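Local coordinates for 2-oxoglutarate-dependent dioxygenase tropC (PDB 6XJJ), which acts as a non-haem iron, 2-oxoglutarate-dependent dioxygenase in the biosynthesis of fungal tropolones, at residues I41-S47 with F75-H81; Q254-T258 with P273-I277; P235-G239 with R303-T307; N71-F75 with L261-Y265. All coordinates share one frame; numbering follows the deposited sequence.

Contact 1: I41-S47 with F75-H81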
loop_
_atom_site.group_PDB
_atom_site.type_symbol
_atom_site.label_atom_id
_atom_site.label_comp_id
_atom_site.label_asym_id
_atom_site.label_seq_id
_atom_site.Cartn_x
_atom_site.Cartn_y
_atom_site.Cartn_z
ATOM N N ILE A 41 2.969 -16.522 -5.476
ATOM C CA ILE A 41 3.628 -15.408 -4.782
ATOM C C ILE A 41 4.275 -15.931 -3.502
ATOM O O ILE A 41 3.596 -16.590 -2.693
ATOM C CB ILE A 41 2.617 -14.307 -4.474
ATOM C CG1 ILE A 41 2.032 -13.742 -5.773
ATOM C CG2 ILE A 41 3.254 -13.198 -3.645
ATOM C CD1 ILE A 41 3.051 -13.053 -6.697
ATOM N N PRO A 42 5.558 -15.675 -3.267
ATOM C CA PRO A 42 6.222 -16.238 -2.087
ATOM C C PRO A 42 5.896 -15.468 -0.815
ATOM O O PRO A 42 5.394 -14.342 -0.834
ATOM C CB PRO A 42 7.712 -16.123 -2.427
ATOM C CG PRO A 42 7.799 -14.975 -3.353
ATOM C CD PRO A 42 6.509 -14.950 -4.134
ATOM N N THR A 43 6.200 -16.121 0.307
ATOM C CA THR A 43 6.122 -15.536 1.639
ATOM C C THR A 43 7.530 -15.397 2.198
ATOM O O THR A 43 8.313 -16.350 2.143
ATOM C CB THR A 43 5.292 -16.409 2.582
ATOM O OG1 THR A 43 3.945 -16.511 2.099
ATOM C CG2 THR A 43 5.290 -15.831 3.991
ATOM N N VAL A 44 7.840 -14.229 2.754
ATOM C CA VAL A 44 9.151 -13.965 3.338
ATOM C C VAL A 44 8.965 -13.560 4.791
ATOM O O VAL A 44 8.195 -12.641 5.097
ATOM C CB VAL A 44 9.912 -12.870 2.576
ATOM C CG1 VAL A 44 11.285 -12.657 3.199
ATOM C CG2 VAL A 44 10.036 -13.237 1.121
ATOM N N ASP A 45 9.687 -14.233 5.675
ATOM C CA ASP A 45 9.668 -13.947 7.100
ATOM C C ASP A 45 10.866 -13.060 7.426
ATOM O O ASP A 45 12.017 -13.469 7.233
ATOM C CB ASP A 45 9.707 -15.254 7.893
ATOM C CG ASP A 45 9.667 -15.035 9.398
ATOM O OD1 ASP A 45 9.676 -13.864 9.831
ATOM O OD2 ASP A 45 9.624 -16.038 10.149
ATOM N N ILE A 46 10.599 -11.845 7.908
ATOM C CA ILE A 46 11.664 -10.903 8.237
ATOM C C ILE A 46 12.063 -10.953 9.714
ATOM O O ILE A 46 12.855 -10.116 10.154
ATOM C CB ILE A 46 11.276 -9.471 7.834
ATOM C CG1 ILE A 46 10.072 -8.977 8.645
ATOM C CG2 ILE A 46 10.951 -9.422 6.341
ATOM C CD1 ILE A 46 9.818 -7.475 8.529
ATOM N N SER A 47 11.533 -11.907 10.488
ATOM C CA SER A 47 11.856 -12.008 11.910
ATOM C C SER A 47 13.337 -11.789 12.173
ATOM O O SER A 47 13.713 -11.025 13.067
ATOM C CB SER A 47 11.431 -13.379 12.438
ATOM O OG SER A 47 10.024 -13.529 12.394
ATOM N N PHE A 75 6.105 -8.807 -6.152
ATOM C CA PHE A 75 5.312 -8.954 -4.944
ATOM C C PHE A 75 5.916 -10.020 -4.045
ATOM O O PHE A 75 6.569 -10.954 -4.516
ATOM C CB PHE A 75 3.850 -9.402 -5.137
ATOM C CG PHE A 75 2.912 -8.375 -5.717
ATOM C CD1 PHE A 75 3.311 -7.391 -6.605
ATOM C CD2 PHE A 75 1.629 -8.300 -5.184
ATOM C CE1 PHE A 75 2.385 -6.451 -7.082
ATOM C CE2 PHE A 75 0.729 -7.362 -5.616
ATOM C CZ PHE A 75 1.103 -6.429 -6.561
ATOM N N PHE A 76 5.662 -9.871 -2.744
ATOM C CA PHE A 76 5.638 -10.985 -1.807
ATOM C C PHE A 76 4.640 -10.717 -0.686
ATOM O O PHE A 76 4.163 -9.596 -0.492
ATOM C CB PHE A 76 6.955 -11.327 -1.083
ATOM C CG PHE A 76 7.780 -10.148 -0.600
ATOM C CD1 PHE A 76 7.560 -8.841 -0.997
ATOM C CD2 PHE A 76 8.514 -10.330 0.570
ATOM C CE1 PHE A 76 8.303 -7.802 -0.467
ATOM C CE2 PHE A 76 9.211 -9.282 1.143
ATOM C CZ PHE A 76 9.083 -8.016 0.630
ATOM N N ASN A 77 4.339 -11.788 0.058
ATOM C CA ASN A 77 3.754 -11.703 1.392
ATOM C C ASN A 77 4.846 -11.618 2.448
ATOM O O ASN A 77 5.845 -12.343 2.391
ATOM C CB ASN A 77 2.871 -12.916 1.684
ATOM C CG ASN A 77 1.514 -12.825 1.031
ATOM O OD1 ASN A 77 0.620 -12.133 1.523
ATOM N ND2 ASN A 77 1.345 -13.527 -0.078
ATOM N N LEU A 78 4.631 -10.743 3.428
ATOM C CA LEU A 78 5.598 -10.466 4.480
ATOM C C LEU A 78 5.028 -10.902 5.821
ATOM O O LEU A 78 3.913 -10.508 6.177
ATOM C CB LEU A 78 5.937 -8.975 4.523
ATOM C CG LEU A 78 7.054 -8.521 5.470
ATOM C CD1 LEU A 78 7.699 -7.258 4.928
ATOM C CD2 LEU A 78 6.546 -8.274 6.882
ATOM N N VAL A 79 5.799 -11.698 6.563
ATOM C CA VAL A 79 5.472 -12.055 7.938
ATOM C C VAL A 79 6.704 -11.823 8.804
ATOM O O VAL A 79 7.794 -11.521 8.313
ATOM C CB VAL A 79 4.984 -13.513 8.079
ATOM C CG1 VAL A 79 3.684 -13.710 7.316
ATOM C CG2 VAL A 79 6.057 -14.494 7.611
ATOM N N GLY A 80 6.512 -11.983 10.115
ATOM C CA GLY A 80 7.568 -11.737 11.083
ATOM C C GLY A 80 7.752 -10.279 11.428
ATOM O O GLY A 80 8.781 -9.906 12.000
ATOM N N HIS A 81 6.772 -9.444 11.090
ATOM C CA HIS A 81 6.855 -8.002 11.260
ATOM C C HIS A 81 6.709 -7.560 12.709
ATOM O O HIS A 81 7.173 -6.468 13.055
ATOM C CB HIS A 81 5.791 -7.337 10.377
ATOM C CG HIS A 81 4.435 -7.965 10.486
ATOM N ND1 HIS A 81 3.573 -7.709 11.529
ATOM C CD2 HIS A 81 3.803 -8.859 9.687
ATOM C CE1 HIS A 81 2.462 -8.408 11.361
ATOM N NE2 HIS A 81 2.576 -9.112 10.249
#

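Contact 2: Q254-T258 with P273-I277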
loop_
_atom_site.group_PDB
_atom_site.type_symbol
_atom_site.label_atom_id
_atom_site.label_comp_id
_atom_site.label_asym_id
_atom_site.label_seq_id
_atom_site.Cartn_x
_atom_site.Cartn_y
_atom_site.Cartn_z
ATOM N N GLN A 254 -4.954 -7.405 3.716
ATOM C CA GLN A 254 -6.187 -7.983 3.214
ATOM C C GLN A 254 -6.986 -8.541 4.384
ATOM O O GLN A 254 -6.516 -8.600 5.522
ATOM C CB GLN A 254 -5.914 -9.087 2.201
ATOM C CG GLN A 254 -4.875 -8.782 1.187
ATOM C CD GLN A 254 -4.863 -9.836 0.136
ATOM O OE1 GLN A 254 -5.794 -10.628 0.055
ATOM N NE2 GLN A 254 -3.718 -10.023 -0.491
ATOM N N GLN A 255 -8.201 -8.980 4.086
ATOM C CA GLN A 255 -9.128 -9.424 5.111
ATOM C C GLN A 255 -9.254 -10.942 5.043
ATOM O O GLN A 255 -9.421 -11.505 3.956
ATOM C CB GLN A 255 -10.488 -8.759 4.912
ATOM C CG GLN A 255 -11.323 -8.641 6.161
ATOM C CD GLN A 255 -12.614 -7.900 5.902
ATOM O OE1 GLN A 255 -12.909 -7.528 4.763
ATOM N NE2 GLN A 255 -13.366 -7.632 6.961
ATOM N N LYS A 256 -9.163 -11.599 6.198
ATOM C CA LYS A 256 -9.334 -13.047 6.266
ATOM C C LYS A 256 -10.682 -13.460 5.692
ATOM O O LYS A 256 -11.733 -12.999 6.149
ATOM C CB LYS A 256 -9.189 -13.517 7.716
ATOM C CG LYS A 256 -9.554 -14.979 7.999
ATOM C CD LYS A 256 -9.111 -15.378 9.411
ATOM C CE LYS A 256 -9.848 -16.600 9.949
ATOM N NZ LYS A 256 -9.750 -17.799 9.073
ATOM N N GLY A 257 -10.640 -14.325 4.682
ATOM C CA GLY A 257 -11.831 -14.834 4.038
ATOM C C GLY A 257 -12.224 -14.164 2.737
ATOM O O GLY A 257 -13.353 -14.374 2.276
ATOM N N THR A 258 -11.343 -13.368 2.133
ATOM C CA THR A 258 -11.627 -12.705 0.871
ATOM C C THR A 258 -10.541 -13.043 -0.139
ATOM O O THR A 258 -9.444 -13.481 0.218
ATOM C CB THR A 258 -11.692 -11.179 1.019
ATOM O OG1 THR A 258 -10.394 -10.675 1.359
ATOM C CG2 THR A 258 -12.668 -10.792 2.106
ATOM N N PRO A 273 -2.819 -15.391 -8.412
ATOM C CA PRO A 273 -3.505 -14.873 -7.230
ATOM C C PRO A 273 -2.515 -14.581 -6.121
ATOM O O PRO A 273 -1.451 -15.197 -6.011
ATOM C CB PRO A 273 -4.457 -16.011 -6.844
ATOM C CG PRO A 273 -3.775 -17.227 -7.310
ATOM C CD PRO A 273 -3.038 -16.840 -8.571
ATOM N N VAL A 274 -2.866 -13.593 -5.299
ATOM C CA VAL A 274 -2.130 -13.298 -4.081
ATOM C C VAL A 274 -2.928 -13.887 -2.917
ATOM O O VAL A 274 -3.988 -13.340 -2.573
ATOM C CB VAL A 274 -1.910 -11.793 -3.894
ATOM C CG1 VAL A 274 -1.173 -11.531 -2.590
ATOM C CG2 VAL A 274 -1.125 -11.231 -5.059
ATOM N N PRO A 275 -2.471 -14.974 -2.298
ATOM C CA PRO A 275 -3.271 -15.587 -1.233
ATOM C C PRO A 275 -3.305 -14.721 0.017
ATOM O O PRO A 275 -2.321 -14.063 0.369
ATOM C CB PRO A 275 -2.553 -16.913 -0.975
ATOM C CG PRO A 275 -1.132 -16.634 -1.335
ATOM C CD PRO A 275 -1.164 -15.639 -2.459
ATOM N N VAL A 276 -4.463 -14.718 0.681
ATOM C CA VAL A 276 -4.593 -14.087 1.988
ATOM C C VAL A 276 -3.859 -14.953 3.003
ATOM O O VAL A 276 -4.350 -16.017 3.396
ATOM C CB VAL A 276 -6.069 -13.892 2.384
ATOM C CG1 VAL A 276 -6.183 -13.381 3.807
ATOM C CG2 VAL A 276 -6.724 -12.901 1.463
ATOM N N ILE A 277 -2.674 -14.511 3.420
ATOM C CA ILE A 277 -1.877 -15.223 4.412
ATOM C C ILE A 277 -2.171 -14.659 5.795
ATOM O O ILE A 277 -2.390 -13.455 5.972
ATOM C CB ILE A 277 -0.371 -15.140 4.084
ATOM C CG1 ILE A 277 -0.076 -15.776 2.721
ATOM C CG2 ILE A 277 0.448 -15.790 5.186
ATOM C CD1 ILE A 277 -0.465 -17.244 2.622
#

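Contact 3: P235-G239 with R303-T307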
loop_
_atom_site.group_PDB
_atom_site.type_symbol
_atom_site.label_atom_id
_atom_site.label_comp_id
_atom_site.label_asym_id
_atom_site.label_seq_id
_atom_site.Cartn_x
_atom_site.Cartn_y
_atom_site.Cartn_z
ATOM N N PRO A 235 -17.946 -8.891 -16.345
ATOM C CA PRO A 235 -16.495 -9.096 -16.461
ATOM C C PRO A 235 -15.747 -7.898 -17.025
ATOM O O PRO A 235 -14.517 -7.958 -17.150
ATOM C CB PRO A 235 -16.395 -10.308 -17.399
ATOM C CG PRO A 235 -17.605 -10.234 -18.209
ATOM C CD PRO A 235 -18.679 -9.746 -17.295
ATOM N N ARG A 236 -16.449 -6.826 -17.381
ATOM C CA ARG A 236 -15.833 -5.577 -17.802
ATOM C C ARG A 236 -15.618 -4.606 -16.646
ATOM O O ARG A 236 -15.161 -3.481 -16.876
ATOM C CB ARG A 236 -16.702 -4.919 -18.887
ATOM C CG ARG A 236 -16.733 -5.714 -20.193
ATOM C CD ARG A 236 -17.628 -5.123 -21.297
ATOM N NE ARG A 236 -19.038 -5.065 -20.906
ATOM C CZ ARG A 236 -19.771 -3.956 -20.798
ATOM N NH1 ARG A 236 -19.276 -2.765 -21.121
ATOM N NH2 ARG A 236 -21.037 -4.045 -20.417
ATOM N N GLN A 237 -15.922 -5.015 -15.415
ATOM C CA GLN A 237 -15.811 -4.161 -14.241
ATOM C C GLN A 237 -14.969 -4.886 -13.206
ATOM O O GLN A 237 -15.144 -6.090 -12.993
ATOM C CB GLN A 237 -17.184 -3.845 -13.643
ATOM C CG GLN A 237 -17.201 -2.639 -12.736
ATOM C CD GLN A 237 -18.590 -2.318 -12.233
ATOM O OE1 GLN A 237 -19.519 -3.113 -12.386
ATOM N NE2 GLN A 237 -18.766 -1.103 -11.726
ATOM N N PHE A 238 -14.036 -4.176 -12.577
ATOM C CA PHE A 238 -13.282 -4.791 -11.498
ATOM C C PHE A 238 -13.423 -3.970 -10.228
ATOM O O PHE A 238 -13.963 -2.860 -10.225
ATOM C CB PHE A 238 -11.781 -4.956 -11.797
ATOM C CG PHE A 238 -11.462 -5.670 -13.083
ATOM C CD1 PHE A 238 -12.158 -5.423 -14.250
ATOM C CD2 PHE A 238 -10.586 -6.741 -13.062
ATOM C CE1 PHE A 238 -11.870 -6.103 -15.401
ATOM C CE2 PHE A 238 -10.317 -7.447 -14.208
ATOM C CZ PHE A 238 -10.962 -7.130 -15.375
ATOM N N GLY A 239 -12.941 -4.558 -9.135
ATOM C CA GLY A 239 -12.741 -3.828 -7.904
ATOM C C GLY A 239 -11.757 -2.705 -8.126
ATOM O O GLY A 239 -12.029 -1.548 -7.800
ATOM N N ARG A 303 -4.464 -6.146 -10.132
ATOM C CA ARG A 303 -5.859 -5.717 -10.143
ATOM C C ARG A 303 -6.610 -6.534 -9.099
ATOM O O ARG A 303 -6.063 -7.463 -8.496
ATOM C CB ARG A 303 -6.469 -5.894 -11.533
ATOM C CG ARG A 303 -6.484 -7.339 -11.988
ATOM C CD ARG A 303 -7.024 -7.478 -13.379
ATOM N NE ARG A 303 -7.105 -8.875 -13.791
ATOM C CZ ARG A 303 -7.459 -9.272 -15.007
ATOM N NH1 ARG A 303 -7.758 -8.372 -15.934
ATOM N NH2 ARG A 303 -7.501 -10.564 -15.301
ATOM N N VAL A 304 -7.881 -6.190 -8.902
ATOM C CA VAL A 304 -8.744 -6.878 -7.948
ATOM C C VAL A 304 -10.069 -7.119 -8.656
ATOM O O VAL A 304 -10.804 -6.165 -8.942
ATOM C CB VAL A 304 -8.955 -6.067 -6.659
ATOM C CG1 VAL A 304 -9.785 -6.857 -5.652
ATOM C CG2 VAL A 304 -7.627 -5.647 -6.058
ATOM N N TYR A 305 -10.379 -8.383 -8.943
ATOM C CA TYR A 305 -11.664 -8.690 -9.554
ATOM C C TYR A 305 -12.771 -8.725 -8.503
ATOM O O TYR A 305 -12.522 -8.773 -7.296
ATOM C CB TYR A 305 -11.616 -10.015 -10.317
ATOM C CG TYR A 305 -11.221 -11.232 -9.510
ATOM C CD1 TYR A 305 -12.148 -11.907 -8.725
ATOM C CD2 TYR A 305 -9.932 -11.743 -9.581
ATOM C CE1 TYR A 305 -11.788 -13.035 -7.998
ATOM C CE2 TYR A 305 -9.564 -12.869 -8.866
ATOM C CZ TYR A 305 -10.496 -13.514 -8.075
ATOM O OH TYR A 305 -10.133 -14.636 -7.359
ATOM N N ILE A 306 -14.007 -8.686 -8.981
ATOM C CA ILE A 306 -15.171 -8.594 -8.106
ATOM C C ILE A 306 -15.553 -9.996 -7.655
ATOM O O ILE A 306 -15.431 -10.964 -8.413
ATOM C CB ILE A 306 -16.341 -7.894 -8.820
ATOM C CG1 ILE A 306 -15.923 -6.482 -9.247
ATOM C CG2 ILE A 306 -17.559 -7.818 -7.894
ATOM C CD1 ILE A 306 -16.900 -5.792 -10.163
ATOM N N THR A 307 -16.005 -10.108 -6.410
ATOM C CA THR A 307 -16.416 -11.379 -5.832
ATOM C C THR A 307 -17.762 -11.196 -5.147
ATOM O O THR A 307 -18.318 -10.095 -5.096
ATOM C CB THR A 307 -15.388 -11.909 -4.821
ATOM O OG1 THR A 307 -15.233 -10.965 -3.752
ATOM C CG2 THR A 307 -14.040 -12.154 -5.482
#

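Contact 4: N71-F75 with L261-Y265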
loop_
_atom_site.group_PDB
_atom_site.type_symbol
_atom_site.label_atom_id
_atom_site.label_comp_id
_atom_site.label_asym_id
_atom_site.label_seq_id
_atom_site.Cartn_x
_atom_site.Cartn_y
_atom_site.Cartn_z
ATOM N N ASN A 71 12.546 -9.114 -7.477
ATOM C CA ASN A 71 13.122 -9.138 -8.808
ATOM C C ASN A 71 12.323 -10.017 -9.757
ATOM O O ASN A 71 12.312 -9.771 -10.967
ATOM C CB ASN A 71 14.579 -9.585 -8.716
ATOM C CG ASN A 71 15.233 -9.702 -10.060
ATOM O OD1 ASN A 71 14.670 -10.262 -10.996
ATOM N ND2 ASN A 71 16.360 -9.025 -10.210
ATOM N N LYS A 72 11.645 -11.032 -9.238
ATOM C CA LYS A 72 10.928 -11.983 -10.072
ATOM C C LYS A 72 9.450 -11.636 -10.200
ATOM O O LYS A 72 8.931 -11.561 -11.316
ATOM C CB LYS A 72 11.105 -13.400 -9.506
ATOM C CG LYS A 72 10.520 -14.519 -10.344
ATOM C CD LYS A 72 10.923 -15.867 -9.751
ATOM C CE LYS A 72 10.399 -17.039 -10.563
ATOM N NZ LYS A 72 10.858 -18.344 -10.000
ATOM N N TYR A 73 8.762 -11.397 -9.080
ATOM C CA TYR A 73 7.333 -11.129 -9.111
ATOM C C TYR A 73 6.972 -9.678 -8.834
ATOM O O TYR A 73 5.847 -9.271 -9.137
ATOM C CB TYR A 73 6.594 -12.007 -8.087
ATOM C CG TYR A 73 6.854 -13.492 -8.234
ATOM C CD1 TYR A 73 6.138 -14.266 -9.139
ATOM C CD2 TYR A 73 7.812 -14.122 -7.451
ATOM C CE1 TYR A 73 6.381 -15.625 -9.265
ATOM C CE2 TYR A 73 8.058 -15.471 -7.568
ATOM C CZ TYR A 73 7.341 -16.220 -8.476
ATOM O OH TYR A 73 7.591 -17.568 -8.588
ATOM N N GLY A 74 7.876 -8.892 -8.258
ATOM C CA GLY A 74 7.479 -7.587 -7.771
ATOM C C GLY A 74 6.535 -7.621 -6.590
ATOM O O GLY A 74 6.169 -6.558 -6.086
ATOM N N PHE A 75 6.105 -8.807 -6.152
ATOM C CA PHE A 75 5.312 -8.954 -4.944
ATOM C C PHE A 75 5.916 -10.020 -4.045
ATOM O O PHE A 75 6.569 -10.954 -4.516
ATOM C CB PHE A 75 3.850 -9.402 -5.137
ATOM C CG PHE A 75 2.912 -8.375 -5.717
ATOM C CD1 PHE A 75 3.311 -7.391 -6.605
ATOM C CD2 PHE A 75 1.629 -8.300 -5.184
ATOM C CE1 PHE A 75 2.385 -6.451 -7.082
ATOM C CE2 PHE A 75 0.729 -7.362 -5.616
ATOM C CZ PHE A 75 1.103 -6.429 -6.561
ATOM N N LEU A 261 -7.307 -10.149 -5.363
ATOM C CA LEU A 261 -6.051 -9.567 -5.813
ATOM C C LEU A 261 -5.269 -10.571 -6.655
ATOM O O LEU A 261 -5.033 -11.707 -6.229
ATOM C CB LEU A 261 -5.219 -9.124 -4.613
ATOM C CG LEU A 261 -3.868 -8.464 -4.909
ATOM C CD1 LEU A 261 -4.073 -7.143 -5.633
ATOM C CD2 LEU A 261 -3.073 -8.257 -3.627
ATOM N N GLU A 262 -4.861 -10.146 -7.850
ATOM C CA GLU A 262 -4.059 -10.977 -8.735
ATOM C C GLU A 262 -3.027 -10.116 -9.453
ATOM O O GLU A 262 -3.209 -8.910 -9.640
ATOM C CB GLU A 262 -4.940 -11.741 -9.736
ATOM C CG GLU A 262 -5.851 -10.876 -10.596
ATOM C CD GLU A 262 -6.780 -11.708 -11.464
ATOM O OE1 GLU A 262 -6.513 -12.918 -11.628
ATOM O OE2 GLU A 262 -7.770 -11.156 -11.984
ATOM N N VAL A 263 -1.939 -10.767 -9.865
ATOM C CA VAL A 263 -0.722 -10.104 -10.320
ATOM C C VAL A 263 -0.320 -10.701 -11.662
ATOM O O VAL A 263 -0.334 -11.925 -11.831
ATOM C CB VAL A 263 0.422 -10.262 -9.291
ATOM C CG1 VAL A 263 1.750 -9.726 -9.826
ATOM C CG2 VAL A 263 0.068 -9.569 -7.972
ATOM N N TRP A 264 0.054 -9.841 -12.606
ATOM C CA TRP A 264 0.441 -10.295 -13.935
ATOM C C TRP A 264 1.915 -10.687 -13.948
ATOM O O TRP A 264 2.782 -9.877 -13.603
ATOM C CB TRP A 264 0.176 -9.204 -14.975
ATOM C CG TRP A 264 0.654 -9.578 -16.361
ATOM C CD1 TRP A 264 1.802 -9.155 -16.973
ATOM C CD2 TRP A 264 -0.002 -10.443 -17.300
ATOM N NE1 TRP A 264 1.902 -9.701 -18.228
ATOM C CE2 TRP A 264 0.808 -10.495 -18.454
ATOM C CE3 TRP A 264 -1.193 -11.175 -17.279
ATOM C CZ2 TRP A 264 0.466 -11.253 -19.572
ATOM C CZ3 TRP A 264 -1.528 -11.927 -18.394
ATOM C CH2 TRP A 264 -0.702 -11.959 -19.523
ATOM N N TYR A 265 2.195 -11.920 -14.372
ATOM C CA TYR A 265 3.558 -12.452 -14.447
ATOM C C TYR A 265 3.916 -12.716 -15.905
ATOM O O TYR A 265 3.424 -13.691 -16.501
ATOM C CB TYR A 265 3.670 -13.724 -13.604
ATOM C CG TYR A 265 5.029 -14.386 -13.578
ATOM C CD1 TYR A 265 6.139 -13.708 -13.092
ATOM C CD2 TYR A 265 5.182 -15.720 -13.927
ATOM C CE1 TYR A 265 7.378 -14.309 -13.039
ATOM C CE2 TYR A 265 6.419 -16.338 -13.866
ATOM C CZ TYR A 265 7.515 -15.625 -13.414
ATOM O OH TYR A 265 8.752 -16.219 -13.346
#

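Contact 1: I41-S47 with F75-H81
Pro42, Val44 and Ile46 are tied to Asn77 and Val79 by four main-chain hydrogen bonds in parallel-sheet register: Asn77 N to Pro42 O (2.9 Å), Val44 N to Asn77 O (2.8 Å), Val79 N to Val44 O (3.0 Å) and Ile46 N to Val79 O (2.9 Å). The chain between the two strands is mostly helix, so the unit is beta-alpha-beta. Polar side chains act at the C-terminal end. Asp45 OD1 accepts Ser47 N from above the carboxylate plane, forming an Asx turn, and takes Ser47 OG (2.6 Å) on its syn lone pair; the bare CA of Gly80 packs against the same oxygen. Apolar contacts divide by face. Val44 brings CB and CG2 to the edge of the Phe76 ring. Ile46 CG1 sits between its backbone N and carbonyl carbon (chi1 65°), which carries Ile46 CD1 to 3.7 Å from Leu78 CD2. On the other face Thr43 CG2 meets Val79 CG2 at 3.9 Å. Helix 56-72 covers Val44 and Phe76, while helix 171-204 covers Ile46 and Leu78. The chemistry thus implies a two-sided sheet margin, joined by backbone bonds, oily beneath the helices and more polar on the face of Thr43 and Asp45.

Contact 2: Q254-T258 with P273-I277
Gln254 and Val276 have the closest CA atoms of the two segments, 6.4 Å apart, and since neither segment forms a regular helix or strand here, the meeting is one of side chains against a type II turn running from Gln255 to Thr258. That turn is closed by Thr258 N bonding to Gln255 O (3.2 Å). Thr258 OG1 gives a second bond to Gln255 O (2.9 Å), arriving in the carbonyl plane on a lone pair, so one carbonyl is gripped twice by the same threonine. Val276 gives the largest single share of the buried surface. Its CG1, anti to the backbone N (chi1 174°), reaches the turn and lies 3.7 Å from Gln255 O and 4.0 Å from Lys256 CA. The other methyl, CG2, faces the Gln254 amide, 3.8 Å from Gln254 CD; its closer approach to the amide oxygen is doubtful in the model. The extended Gln254 chain passes Val276 and continues to Val274, where Gln254 NE2 lies 3.6 Å from Val274 CG1. Arg311 makes weak hydrogen bonds to Gln254 OE1 and Thr258 OG1, consistent with Gln254 and Thr258 lying in the second shell of the predicted 2-oxoglutarate site. In the fold, the contact joins the loop between strands 249-253 and 261-265 to the loop between strands 270-273 and 281-285, with Val274 packed against Phe75 and Asn77 of strand 75-79.

Contact 3: P235-G239 with R303-T307
Phe238 and Gly239, in the loop leading into strand 240-241, pack on Arg303 to Ile306, the chain that follows the iron ligand His302. Gly239 N makes a weak hydrogen bond to Val304 O: the atoms are 2.7 Å apart, but the N-H...O angle is only 121°. Val304 O also lies at the edge of the Phe238 ring. The larger meeting is between that ring and Arg303. Phe238 CE2 sits over one face of the guanidinium, 3.5 Å from Arg303 CZ, and the two planes are inclined by 38°. The Arg303 chain, extended from CG to NE, brings its CD to 3.4 Å from Phe238 CE2. Arg303 NE is held by a salt bridge to Glu262, and Trp271 adds a cation-pi contact. Beyond the strand, Ile306 CG1, anti to its carbonyl carbon (chi1 -59°), comes to 3.6 Å from Gly239 N, while Ile306 CD1 reaches Gln237 O at 3.3 Å. Strand 240-241 leads directly to His243 and Asp245, so the contact joins the chain approaching these iron ligands with the chain just after His302, the three ligands being the two-histidine, one-aspartate set characteristic of the double-stranded beta-helix of 2-oxoglutarate oxygenases.

Contact 4: N71-F75 with L261-Y265
Tyr73 and Phe75 run past Val263 and Tyr265 in nearly opposite directions: the end-to-end directions of the touching parts differ by 171°. Their backbones stay well separated, with Tyr73 CA 6.7 Å from Tyr265 CA and Phe75 CA 8.2 Å from Val263 CA, so side chains fill the interval. Gly74, with positive phi, breaks away from helix 56-72 and lets the chain turn into strand 75-79. Val263 CG2 stands over one face of the Phe75 ring, 3.5 Å from the centroid and close to the ring normal, a CH-pi contact; Leu261 CD2 comes to the edge of the same ring, 4.4 Å from Phe75 CE2. Phe75 also meets the iron ligand His302 edge-to-face. The rings of Tyr73 and Tyr265 lie obliquely, with centroids 5.2 Å apart and planes at 32°. The Tyr265 ring, with CG anti to the backbone N (chi1 -180°), ends beside Lys72, whose O lies in the ring plane at its edge, 3.6 Å from Tyr265 CE1. Lys72 CE rests 3.3 Å from Tyr265 OH. Tyr73 OH bonds Glu39, and the backbone O of Lys72 accepts from Arg298. The chemistry is therefore that of a largely buried aromatic and aliphatic seam, without hydrogen bonds between the two segments, that joins the N-terminal region to the sheet beside the iron.

In the fold
From the N terminus, contact 1 closes first, bringing strand 75-79 beside strand 43-45 after a helical excursion. Contact 4 opens before that loop has ended, so the two cross and share Phe75; it spans 185 intervening residues and couples the N-terminal region to the three-stranded sheet. Contact 3 opens at 235-239 and closes only at 303-307, spanning the whole of contact 2, whose own loop holds strand 261-265 and most of strand 270-273. Contact 4 crosses both, because it ends within each of their loops. Contacts 3 and 4 meet on neighbouring strands 302-304 and 261-265, and Val274 of contact 2 touches Phe75, linking both sheets around the iron.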